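Local coordinates for endo-n-acetyl-beta-d-glucosaminidase (Hypocrea jecorina, PDB 4AC1), which hydrolyses N-glycans as a family 18 endo-beta-N-acetylglucosaminidase (EC 3.2.1.96) and is responsible for deglycosylating the cellulases of the fungus, at residues T153-V157 with F170-L175; S196-T200 with S234-I239; L221-E225 with F258-P262. One frame throughout, in Å; residues are numbered along the deposited sequence.

Contact 1 of 3, residues T153-V157 with F170-L175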
ATOM      1  N   THR A 153      -4.611  -1.471   6.049  1.00  3.75           N
ATOM      2  CA  THR A 153      -3.161  -1.440   6.125  1.00  3.84           C
ATOM      3  C   THR A 153      -2.669  -0.004   6.279  1.00  3.77           C
ATOM      4  O   THR A 153      -3.429   0.948   6.092  1.00  3.84           O
ATOM      5  CB  THR A 153      -2.521  -2.122   4.888  1.00  3.73           C
ATOM      6  OG1 THR A 153      -2.865  -1.395   3.707  1.00  4.40           O
ATOM      7  CG2 THR A 153      -3.030  -3.531   4.728  1.00  4.38           C
ATOM      8  N   LEU A 154      -1.403   0.143   6.663  1.00  4.39           N
ATOM      9  CA  LEU A 154      -0.741   1.442   6.649  1.00  4.37           C
ATOM     10  C   LEU A 154       0.577   1.288   5.921  1.00  3.67           C
ATOM     11  O   LEU A 154       1.026   0.165   5.692  1.00  3.96           O
ATOM     12  CB  LEU A 154      -0.545   1.994   8.062  1.00  5.18           C
ATOM     13  CG  LEU A 154      -1.839   2.330   8.802  1.00  5.72           C
ATOM     14  CD1 LEU A 154      -2.331   1.143   9.656  1.00  6.75           C
ATOM     15  CD2 LEU A 154      -1.682   3.602   9.609  1.00  5.76           C
ATOM     16  N   ALA A 155       1.202   2.415   5.582  1.00  4.29           N
ATOM     17  CA  ALA A 155       2.472   2.423   4.874  1.00  4.71           C
ATOM     18  C   ALA A 155       3.521   3.254   5.632  1.00  4.48           C
ATOM     19  O   ALA A 155       3.997   4.273   5.129  1.00  4.03           O
ATOM     20  CB  ALA A 155       2.265   2.949   3.445  1.00  5.16           C
ATOM     21  N   PRO A 156       3.906   2.825   6.844  1.00  4.34           N
ATOM     22  CA  PRO A 156       4.992   3.520   7.540  1.00  4.25           C
ATOM     23  C   PRO A 156       6.287   3.440   6.742  1.00  4.09           C
ATOM     24  O   PRO A 156       6.549   2.441   6.079  1.00  3.80           O
ATOM     25  CB  PRO A 156       5.149   2.699   8.820  1.00  4.39           C
ATOM     26  CG  PRO A 156       4.657   1.329   8.454  1.00  3.73           C
ATOM     27  CD  PRO A 156       3.545   1.551   7.495  1.00  4.92           C
ATOM     28  N   VAL A 157       7.107   4.482   6.821  1.00  4.14           N
ATOM     29  CA  VAL A 157       8.477   4.344   6.360  1.00  4.38           C
ATOM     30  C   VAL A 157       9.188   3.436   7.368  1.00  4.58           C
ATOM     31  O   VAL A 157       8.824   3.384   8.540  1.00  4.41           O
ATOM     32  CB  VAL A 157       9.178   5.706   6.161  1.00  4.36           C
ATOM     33  CG1 VAL A 157       8.377   6.577   5.207  1.00  5.18           C
ATOM     34  CG2 VAL A 157       9.419   6.412   7.483  1.00  5.15           C
ATOM     35  N   PHE A 170       2.011  10.521  14.260  1.00  7.19           N
ATOM     36  CA  PHE A 170       1.652   9.563  15.306  1.00  6.41           C
ATOM     37  C   PHE A 170       2.669   8.428  15.470  1.00  6.30           C
ATOM     38  O   PHE A 170       3.514   8.191  14.592  1.00  6.97           O
ATOM     39  CB  PHE A 170       0.257   8.980  15.062  1.00  6.77           C
ATOM     40  CG  PHE A 170       0.137   8.202  13.783  1.00  6.72           C
ATOM     41  CD1 PHE A 170       0.596   6.892  13.717  1.00  6.53           C
ATOM     42  CD2 PHE A 170      -0.434   8.778  12.645  1.00  7.43           C
ATOM     43  CE1 PHE A 170       0.488   6.154  12.552  1.00  6.07           C
ATOM     44  CE2 PHE A 170      -0.555   8.033  11.464  1.00  7.29           C
ATOM     45  CZ  PHE A 170      -0.081   6.725  11.421  1.00  7.62           C
ATOM     46  N   SER A 171       2.572   7.727  16.599  1.00  5.60           N
ATOM     47  CA  SER A 171       3.450   6.604  16.893  1.00  5.75           C
ATOM     48  C   SER A 171       2.887   5.286  16.343  1.00  5.63           C
ATOM     49  O   SER A 171       1.753   4.907  16.652  1.00  5.56           O
ATOM     50  CB  SER A 171       3.666   6.494  18.404  1.00  6.30           C
ATOM     51  OG  SER A 171       4.217   5.227  18.718  1.00  7.10           O
ATOM     52  N   TYR A 172       3.693   4.571  15.558  1.00  5.07           N
ATOM     53  CA  TYR A 172       3.285   3.265  15.051  1.00  5.60           C
ATOM     54  C   TYR A 172       3.329   2.191  16.129  1.00  6.07           C
ATOM     55  O   TYR A 172       2.597   1.216  16.044  1.00  5.62           O
ATOM     56  CB  TYR A 172       4.123   2.864  13.836  1.00  5.46           C
ATOM     57  CG  TYR A 172       3.650   3.556  12.580  1.00  5.85           C
ATOM     58  CD1 TYR A 172       4.166   4.802  12.219  1.00  4.73           C
ATOM     59  CD2 TYR A 172       2.666   2.985  11.768  1.00  5.74           C
ATOM     60  CE1 TYR A 172       3.723   5.464  11.094  1.00  5.13           C
ATOM     61  CE2 TYR A 172       2.203   3.642  10.634  1.00  5.70           C
ATOM     62  CZ  TYR A 172       2.749   4.876  10.302  1.00  5.08           C
ATOM     63  OH  TYR A 172       2.301   5.526   9.176  1.00  5.63           O
ATOM     64  N   THR A 173       4.186   2.348  17.138  1.00  6.54           N
ATOM     65  CA  THR A 173       4.183   1.366  18.224  0.50  6.41           C
ATOM     66  C   THR A 173       2.940   1.551  19.090  1.00  7.13           C
ATOM     67  O   THR A 173       2.318   0.565  19.469  1.00  7.43           O
ATOM     68  CB  THR A 173       5.438   1.386  19.092  0.50  6.76           C
ATOM     69  OG1 THR A 173       5.695   2.728  19.489  0.50  4.90           O
ATOM     70  CG2 THR A 173       6.647   0.814  18.338  0.50  7.07           C
ATOM     71  N   ALA A 174       2.530   2.792  19.354  1.00  6.61           N
ATOM     72  CA  ALA A 174       1.273   3.030  20.076  1.00  6.83           C
ATOM     73  C   ALA A 174       0.090   2.498  19.263  1.00  6.35           C
ATOM     74  O   ALA A 174      -0.792   1.832  19.809  1.00  6.82           O
ATOM     75  CB  ALA A 174       1.095   4.501  20.368  1.00  7.16           C
ATOM     76  N   LEU A 175       0.060   2.804  17.963  1.00  6.08           N
ATOM     77  CA  LEU A 175      -0.994   2.297  17.074  1.00  6.33           C
ATOM     78  C   LEU A 175      -1.082   0.772  17.085  1.00  5.86           C
ATOM     79  O   LEU A 175      -2.183   0.200  17.169  1.00  6.38           O
ATOM     80  CB  LEU A 175      -0.780   2.798  15.645  1.00  6.12           C
ATOM     81  CG  LEU A 175      -1.836   2.406  14.609  1.00  6.46           C
ATOM     82  CD1 LEU A 175      -3.184   2.985  14.965  1.00  7.50           C
ATOM     83  CD2 LEU A 175      -1.407   2.867  13.226  1.00  7.69           C
TER
HETATM   84  O   HOH W   1       0.995   5.173   6.727  1.00  7.12           O
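The Y172 ring has P156 on one face and F170 on the other. From the loop just past strand 151-154, P156 CB sits 3.6 Å from the ring centroid, 14° off its normal, a CH-pi contact over its middle. F170 CE1 lies over the centre of the opposite face. A water lies in plane at the hydroxyl edge, 2.8 Å from Y172 OH, and accepts a bond from A155 N at 3.0 Å; S168 OG is a second partner of the hydroxyl. Y172 CG stands beside its own backbone N (chi1 -79°), which carries the ring from the start of helix 172-179 over to P156. L154 fills in alongside: its CD2 meets L175 CD2 tip to tip at 3.7 Å and also touches F170 CZ, coming at that ring obliquely. S171 is the N-cap residue, its OG accepting from A174 N at 3.0 Å. Next door, A155 O accepts from Q189 NE2, whose residue binds zinc together with E127. This is the buried packing of a strand end and its following loop against the next helix in a beta-alpha-beta unit of a TIM barrel, beside the metal site at the C-terminal strand ends.

Contact 2 of 3, residues S196-T200 with S234-I239. With NAG (2-acetamido-2-deoxy-beta-D-glucopyranose), chain B.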
ATOM      1  N   SER A 196      16.494  -0.049   4.363  1.00  6.21           N
ATOM      2  CA  SER A 196      17.109  -0.780   3.264  1.00  6.96           C
ATOM      3  C   SER A 196      16.867  -2.275   3.358  1.00  6.25           C
ATOM      4  O   SER A 196      16.999  -2.867   4.434  1.00  6.23           O
ATOM      5  CB  SER A 196      18.611  -0.510   3.209  1.00  7.11           C
ATOM      6  OG  SER A 196      19.208  -1.304   2.202  1.00 10.67           O
ATOM      7  N   MET A 197      16.514  -2.863   2.221  1.00  6.86           N
ATOM      8  CA  MET A 197      16.429  -4.317   2.088  1.00  6.91           C
ATOM      9  C   MET A 197      17.716  -4.941   1.532  1.00  7.36           C
ATOM     10  O   MET A 197      17.703  -6.106   1.146  1.00  8.00           O
ATOM     11  CB  MET A 197      15.205  -4.734   1.251  1.00  6.98           C
ATOM     12  CG  MET A 197      13.869  -4.582   1.981  1.00  7.15           C
ATOM     13  SD  MET A 197      13.710  -5.608   3.464  1.00  7.29           S
ATOM     14  CE  MET A 197      13.594  -7.233   2.741  1.00  9.43           C
ATOM     15  N   ALA A 198      18.818  -4.182   1.515  1.00  8.00           N
ATOM     16  CA  ALA A 198      20.107  -4.712   1.022  1.00  8.47           C
ATOM     17  C   ALA A 198      20.759  -5.704   2.000  1.00  8.32           C
ATOM     18  O   ALA A 198      21.627  -6.482   1.605  1.00  9.04           O
ATOM     19  CB  ALA A 198      21.075  -3.583   0.662  1.00  9.32           C
ATOM     20  N   ASP A 199      20.359  -5.653   3.270  1.00  8.50           N
ATOM     21  CA  ASP A 199      20.655  -6.718   4.238  1.00  8.82           C
ATOM     22  C   ASP A 199      19.480  -6.853   5.204  1.00  8.66           C
ATOM     23  O   ASP A 199      18.510  -6.085   5.129  1.00  8.03           O
ATOM     24  CB  ASP A 199      22.002  -6.499   4.969  1.00 10.18           C
ATOM     25  CG  ASP A 199      22.042  -5.223   5.797  1.00 11.97           C
ATOM     26  OD1 ASP A 199      21.036  -4.845   6.441  1.00 12.21           O
ATOM     27  OD2 ASP A 199      23.134  -4.608   5.839  1.00 16.16           O
ATOM     28  N   THR A 200      19.556  -7.823   6.103  1.00  8.04           N
ATOM     29  CA  THR A 200      18.448  -8.113   7.002  1.00  8.63           C
ATOM     30  C   THR A 200      18.319  -7.179   8.201  1.00  8.04           C
ATOM     31  O   THR A 200      17.357  -7.287   8.958  1.00  8.04           O
ATOM     32  CB  THR A 200      18.588  -9.522   7.585  1.00  8.51           C
ATOM     33  OG1 THR A 200      19.825  -9.616   8.301  1.00  9.85           O
ATOM     34  CG2 THR A 200      18.548 -10.566   6.496  1.00  9.86           C
ATOM     35  N   SER A 234      19.599  -8.344  -4.974  1.00  9.52           N
ATOM     36  CA  SER A 234      19.921  -7.941  -3.605  0.50  9.33           C
ATOM     37  C   SER A 234      18.737  -8.233  -2.689  1.00  9.16           C
ATOM     38  O   SER A 234      18.898  -8.771  -1.595  1.00  9.04           O
ATOM     39  CB  SER A 234      20.274  -6.450  -3.567  0.50  9.32           C
ATOM     40  OG  SER A 234      20.557  -5.999  -2.253  0.50  9.69           O
ATOM     41  N   LEU A 235      17.546  -7.856  -3.154  1.00  8.70           N
ATOM     42  CA  LEU A 235      16.301  -8.147  -2.452  1.00  7.74           C
ATOM     43  C   LEU A 235      16.198  -9.648  -2.172  1.00  7.67           C
ATOM     44  O   LEU A 235      15.885 -10.056  -1.048  1.00  7.10           O
ATOM     45  CB  LEU A 235      15.099  -7.649  -3.268  1.00  7.67           C
ATOM     46  CG  LEU A 235      13.719  -7.965  -2.684  1.00  7.58           C
ATOM     47  CD1 LEU A 235      13.502  -7.217  -1.376  1.00  8.70           C
ATOM     48  CD2 LEU A 235      12.618  -7.640  -3.684  1.00  8.30           C
ATOM     49  N   ASN A 236      16.480 -10.458  -3.194  1.00  7.13           N
ATOM     50  CA  ASN A 236      16.402 -11.902  -3.063  1.00  7.88           C
ATOM     51  C   ASN A 236      17.330 -12.440  -1.970  1.00  7.57           C
ATOM     52  O   ASN A 236      16.913 -13.236  -1.127  1.00  6.96           O
ATOM     53  CB  ASN A 236      16.710 -12.579  -4.394  1.00  7.40           C
ATOM     54  CG  ASN A 236      16.694 -14.075  -4.281  1.00  8.83           C
ATOM     55  OD1 ASN A 236      15.683 -14.667  -3.898  1.00  8.83           O
ATOM     56  ND2 ASN A 236      17.834 -14.704  -4.601  1.00 10.29           N
ATOM     57  N   ASN A 237      18.584 -11.989  -1.976  1.00  7.71           N
ATOM     58  CA  ASN A 237      19.552 -12.463  -1.001  1.00  8.55           C
ATOM     59  C   ASN A 237      19.061 -12.202   0.428  1.00  8.24           C
ATOM     60  O   ASN A 237      19.129 -13.053   1.302  1.00  8.54           O
ATOM     61  CB  ASN A 237      20.912 -11.810  -1.293  1.00  9.60           C
ATOM     62  CG  ASN A 237      22.023 -12.364  -0.433  1.00 11.34           C
ATOM     63  OD1 ASN A 237      22.273 -11.872   0.671  1.00 15.36           O
ATOM     64  ND2 ASN A 237      22.711 -13.382  -0.940  1.00 14.17           N
ATOM     65  N   THR A 238      18.532 -11.005   0.642  1.00  7.75           N
ATOM     66  CA  THR A 238      18.008 -10.643   1.945  1.00  7.18           C
ATOM     67  C   THR A 238      16.778 -11.465   2.324  1.00  7.06           C
ATOM     68  O   THR A 238      16.676 -11.935   3.452  1.00  6.74           O
ATOM     69  CB  THR A 238      17.678  -9.142   1.988  1.00  7.49           C
ATOM     70  OG1 THR A 238      18.896  -8.409   1.791  1.00  7.56           O
ATOM     71  CG2 THR A 238      17.077  -8.735   3.320  1.00  6.83           C
ATOM     72  N   ILE A 239      15.848 -11.647   1.389  1.00  7.00           N
ATOM     73  CA  ILE A 239      14.634 -12.411   1.695  1.00  6.72           C
ATOM     74  C   ILE A 239      14.947 -13.878   2.026  1.00  7.46           C
ATOM     75  O   ILE A 239      14.359 -14.432   2.956  1.00  7.42           O
ATOM     76  CB  ILE A 239      13.584 -12.252   0.586  1.00  7.43           C
ATOM     77  CG1 ILE A 239      12.977 -10.844   0.678  1.00  7.91           C
ATOM     78  CG2 ILE A 239      12.501 -13.336   0.692  1.00  7.26           C
ATOM     79  CD1 ILE A 239      12.016 -10.494  -0.460  1.00  9.22           C
TER
HETATM   80  C1  NAG B 301      18.040 -16.130  -4.542  1.00 15.62           C
HETATM   81  C2  NAG B 301      18.061 -16.648  -5.981  1.00 16.54           C
HETATM   82  C3  NAG B 301      18.607 -18.076  -6.091  1.00 18.60           C
HETATM   83  C4  NAG B 301      19.823 -18.329  -5.205  1.00 19.24           C
HETATM   84  C5  NAG B 301      19.656 -17.742  -3.801  1.00 18.39           C
HETATM   85  C6  NAG B 301      20.949 -17.816  -2.992  1.00 19.68           C
HETATM   86  C7  NAG B 301      16.403 -15.661  -7.461  1.00 16.84           C
HETATM   87  C8  NAG B 301      14.992 -15.695  -7.960  1.00 17.29           C
HETATM   88  N2  NAG B 301      16.727 -16.574  -6.552  1.00 16.78           N
HETATM   89  O3  NAG B 301      18.995 -18.333  -7.424  1.00 19.18           O
HETATM   90  O4  NAG B 301      20.027 -19.724  -5.126  1.00 21.74           O
HETATM   91  O5  NAG B 301      19.274 -16.383  -3.895  1.00 16.71           O
HETATM   92  O6  NAG B 301      21.992 -17.087  -3.613  1.00 21.05           O
HETATM   93  O7  NAG B 301      17.192 -14.823  -7.892  1.00 17.85           O
HETATM   94  O   HOH W   2      21.489  -7.971  -0.621  1.00 18.65           O
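T238 OG1 donates to M197 O at 2.7 Å, the hydrogen bond that joins the loop before helix 201-208 to the flank of helix 232-246. It is not straight onto the carbonyl: the hydroxyl stands 37° above the carbonyl plane. A chi1 of -63° gives T238 two working branches, with OG1 beside its backbone N and turned to the loop carbonyl, and CG2 anti to that N and turned to the loop side chains. There CG2 meets M197 CE at 3.8 Å and T200 CG2 at 4.0 Å, the two threonine side chains running alongside one another, antiparallel. M197 is bent at both chi2 and chi3, so its methyl curls back against the helix; its CB lies 4.0 Å from L235 CD1, and its chain also touches A218 and Q220 of strand 216-221. At the more open side, a water 2.7 Å from A198 O also reaches S234 O and S234 OG and so bridges loop and helix, though it cannot donate fully to every acceptor around it. The loop holds its own shape by an ST turn, A198 N donating to S196 OG, and by D199, whose OD1 pairs with S201 OG at the start of the next helix. N236 points away from all this, and its ND2 carries the N-acetylglucosamine C1 at 1.4 Å. T238 is thus the threonine of an Asn-X-Thr sequon, its hydroxyl in this structure bonded to the loop. The arrangement is that of neighbouring beta-alpha units on the outside of a TIM barrel, where the loop ahead of one helix leans on the next helix round, here a glycosylated one.

Contact 3 of 3, residues L221-E225 with F258-P262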
ATOM      1  N   LEU A 221      10.971   0.268  -4.105  1.00  4.74           N
ATOM      2  CA  LEU A 221      10.842   0.996  -5.356  1.00  4.87           C
ATOM      3  C   LEU A 221      11.044   0.025  -6.525  1.00  4.04           C
ATOM      4  O   LEU A 221      11.941  -0.817  -6.494  1.00  4.50           O
ATOM      5  CB  LEU A 221      11.871   2.131  -5.440  1.00  4.65           C
ATOM      6  CG  LEU A 221      11.713   3.285  -4.451  1.00  5.39           C
ATOM      7  CD1 LEU A 221      12.856   4.272  -4.634  1.00  6.76           C
ATOM      8  CD2 LEU A 221      10.380   3.997  -4.615  1.00  7.30           C
ATOM      9  N   THR A 222      10.213   0.142  -7.550  1.00  5.16           N
ATOM     10  CA  THR A 222      10.343  -0.718  -8.723  1.00  5.80           C
ATOM     11  C   THR A 222      11.336  -0.166  -9.748  1.00  6.13           C
ATOM     12  O   THR A 222      11.736  -0.874 -10.680  1.00  5.71           O
ATOM     13  CB  THR A 222       8.997  -0.944  -9.411  1.00  5.68           C
ATOM     14  OG1 THR A 222       8.480   0.318  -9.842  1.00  6.11           O
ATOM     15  CG2 THR A 222       8.005  -1.641  -8.467  1.00  5.53           C
ATOM     16  N   THR A 223      11.717   1.099  -9.570  1.00  6.19           N
ATOM     17  CA  THR A 223      12.693   1.764 -10.450  1.00  7.42           C
ATOM     18  C   THR A 223      13.608   2.611  -9.576  1.00  7.90           C
ATOM     19  O   THR A 223      13.256   2.912  -8.440  1.00  7.78           O
ATOM     20  CB  THR A 223      12.034   2.747 -11.447  1.00  7.57           C
ATOM     21  OG1 THR A 223      11.600   3.913 -10.735  1.00  8.36           O
ATOM     22  CG2 THR A 223      10.859   2.123 -12.182  1.00  7.62           C
ATOM     23  N   PRO A 224      14.778   3.029 -10.118  1.00  8.85           N
ATOM     24  CA  PRO A 224      15.684   3.914  -9.384  1.00 10.16           C
ATOM     25  C   PRO A 224      15.312   5.404  -9.503  1.00 11.66           C
ATOM     26  O   PRO A 224      16.149   6.285  -9.227  1.00 11.63           O
ATOM     27  CB  PRO A 224      17.061   3.613 -10.007  1.00  9.91           C
ATOM     28  CG  PRO A 224      16.817   2.823 -11.221  1.00 10.98           C
ATOM     29  CD  PRO A 224      15.347   2.615 -11.414  1.00  9.44           C
ATOM     30  N   GLU A 225      14.071   5.692  -9.906  1.00 12.92           N
ATOM     31  CA  GLU A 225      13.543   7.063  -9.892  1.00 14.30           C
ATOM     32  C   GLU A 225      13.144   7.440  -8.471  1.00 14.09           C
ATOM     33  O   GLU A 225      11.952   7.584  -8.127  1.00 15.44           O
ATOM     34  CB  GLU A 225      12.360   7.213 -10.841  1.00 14.30           C
ATOM     35  CG  GLU A 225      12.700   7.022 -12.307  1.00 16.74           C
ATOM     36  CD  GLU A 225      11.620   7.562 -13.221  1.00 19.91           C
ATOM     37  OE1 GLU A 225      10.525   7.907 -12.722  1.00 21.79           O
ATOM     38  OE2 GLU A 225      11.864   7.653 -14.440  1.00 21.76           O
ATOM     39  N   PHE A 258       3.587   0.862 -13.355  1.00  6.63           N
ATOM     40  CA  PHE A 258       3.611   1.062 -14.818  1.00  7.05           C
ATOM     41  C   PHE A 258       4.973   1.076 -15.509  1.00  6.98           C
ATOM     42  O   PHE A 258       5.050   0.817 -16.705  1.00  7.04           O
ATOM     43  CB  PHE A 258       2.843   2.330 -15.217  1.00  7.38           C
ATOM     44  CG  PHE A 258       3.672   3.575 -15.167  1.00  8.27           C
ATOM     45  CD1 PHE A 258       4.099   4.095 -13.945  1.00  7.89           C
ATOM     46  CD2 PHE A 258       4.047   4.220 -16.349  1.00 10.03           C
ATOM     47  CE1 PHE A 258       4.868   5.239 -13.899  1.00  9.85           C
ATOM     48  CE2 PHE A 258       4.823   5.366 -16.315  1.00 11.45           C
ATOM     49  CZ  PHE A 258       5.232   5.877 -15.098  1.00  9.75           C
ATOM     50  N   ASN A 259       6.027   1.398 -14.769  1.00  6.31           N
ATOM     51  CA  ASN A 259       7.362   1.553 -15.353  1.00  7.28           C
ATOM     52  C   ASN A 259       8.383   0.651 -14.693  1.00  7.27           C
ATOM     53  O   ASN A 259       9.591   0.835 -14.859  1.00  7.19           O
ATOM     54  CB  ASN A 259       7.822   3.023 -15.266  1.00  7.44           C
ATOM     55  CG  ASN A 259       7.923   3.530 -13.825  1.00  8.93           C
ATOM     56  OD1 ASN A 259       7.533   2.846 -12.886  1.00  7.80           O
ATOM     57  ND2 ASN A 259       8.452   4.729 -13.653  1.00  9.47           N
ATOM     58  N   SER A 260       7.902  -0.347 -13.958  1.00  6.37           N
ATOM     59  CA  SER A 260       8.779  -1.222 -13.190  1.00  5.88           C
ATOM     60  C   SER A 260       9.921  -1.807 -14.000  1.00  6.12           C
ATOM     61  O   SER A 260       9.706  -2.352 -15.076  1.00  5.97           O
ATOM     62  CB  SER A 260       7.982  -2.381 -12.633  1.00  5.85           C
ATOM     63  OG  SER A 260       6.991  -1.949 -11.729  1.00  4.77           O
ATOM     64  N   LEU A 261      11.129  -1.737 -13.450  1.00  5.98           N
ATOM     65  CA  LEU A 261      12.246  -2.527 -13.979  1.00  7.41           C
ATOM     66  C   LEU A 261      11.997  -4.004 -13.680  1.00  7.86           C
ATOM     67  O   LEU A 261      11.329  -4.301 -12.690  1.00  7.94           O
ATOM     68  CB  LEU A 261      13.575  -2.072 -13.368  1.00  7.47           C
ATOM     69  CG  LEU A 261      14.045  -0.689 -13.812  1.00  8.11           C
ATOM     70  CD1 LEU A 261      15.386  -0.351 -13.162  1.00  8.80           C
ATOM     71  CD2 LEU A 261      14.155  -0.576 -15.328  1.00 10.73           C
ATOM     72  N   PRO A 262      12.548  -4.926 -14.499  1.00  7.85           N
ATOM     73  CA  PRO A 262      13.469  -4.708 -15.624  1.00  8.56           C
ATOM     74  C   PRO A 262      12.799  -4.366 -16.952  1.00  8.79           C
ATOM     75  O   PRO A 262      13.462  -3.859 -17.857  1.00  9.38           O
ATOM     76  CB  PRO A 262      14.165  -6.067 -15.750  1.00  9.34           C
ATOM     77  CG  PRO A 262      13.122  -7.047 -15.338  1.00  8.82           C
ATOM     78  CD  PRO A 262      12.420  -6.366 -14.186  1.00  8.03           C
TER
HETATM   79  O   HOH W   3       9.457   5.883 -11.350  1.00 27.21           O
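T222 and L261 join the two loops through their backbones, L261 N donating to T222 O at 3.0 Å with an N-H...O angle of 150°, the donor lying above the carbonyl plane. Around this bond the side chains interlock. T223 CG2 comes across the N259 side chain at about a right angle, 3.2 Å from N259 O and 3.5 Å from N259 OD1. P224 and L261 also meet at about a right angle, and P224 CD is only 3.4 Å from L261 CD1, tighter than ordinary van der Waals contact. On the other flank S260 OG touches T222 CB at 3.2 Å.

A water ties the polar ends together: it donates to E225 OE1 at 2.7 Å, accepts from N259 ND2 at 2.8 Å and lies 3.0 Å from T223 OG1. E225 and N259 are therefore bridged rather than paired, their carboxylate and amide planes 87° apart. T223 OG1, between its backbone N and carbonyl carbon (chi1 73°), also accepts from E225 N, closing an ST turn. With an alanine here, E225 N would probably be left without its turn acceptor, the water without one of its three partners, and a gap would be likely beside N259.

Further out, the T222 hydroxyl bonds chiefly to E256 O, while S260 OG has Y257 O as its main partner and E256 O also in reach; W271 of helix 270-279 packs against both residues. N259 CB rests over one face of the F258 ring, and a cis peptide before P262 turns the chain beyond L261. This is loop-on-loop packing after the adjacent strands 216-221 and 251-255, at the C-terminal rim of the GH18 TIM-barrel strands.

In the fold
All three contacts belong to one eight-stranded TIM barrel, the fold of the GH18 family, and follow its second half round the ring. Contact 1 comes first in the chain and packs one unit internally, that of strand 151-154, helix 172-179 and strand 185-189. Contacts 2 and 3 interleave: 196-200, 221-225, 234-239, 258-262, so strand 216-221 and helix 232-246 are tied to the units before and after. Centre to centre, contacts 1 and 2 are about 22 Å apart, 1 and 3 about 26 Å, and 2 and 3 about 17 Å; none touch. Contacts 2 and 3 join one unit to the next; contact 1 lies closest to the chain centre and near a bound zinc.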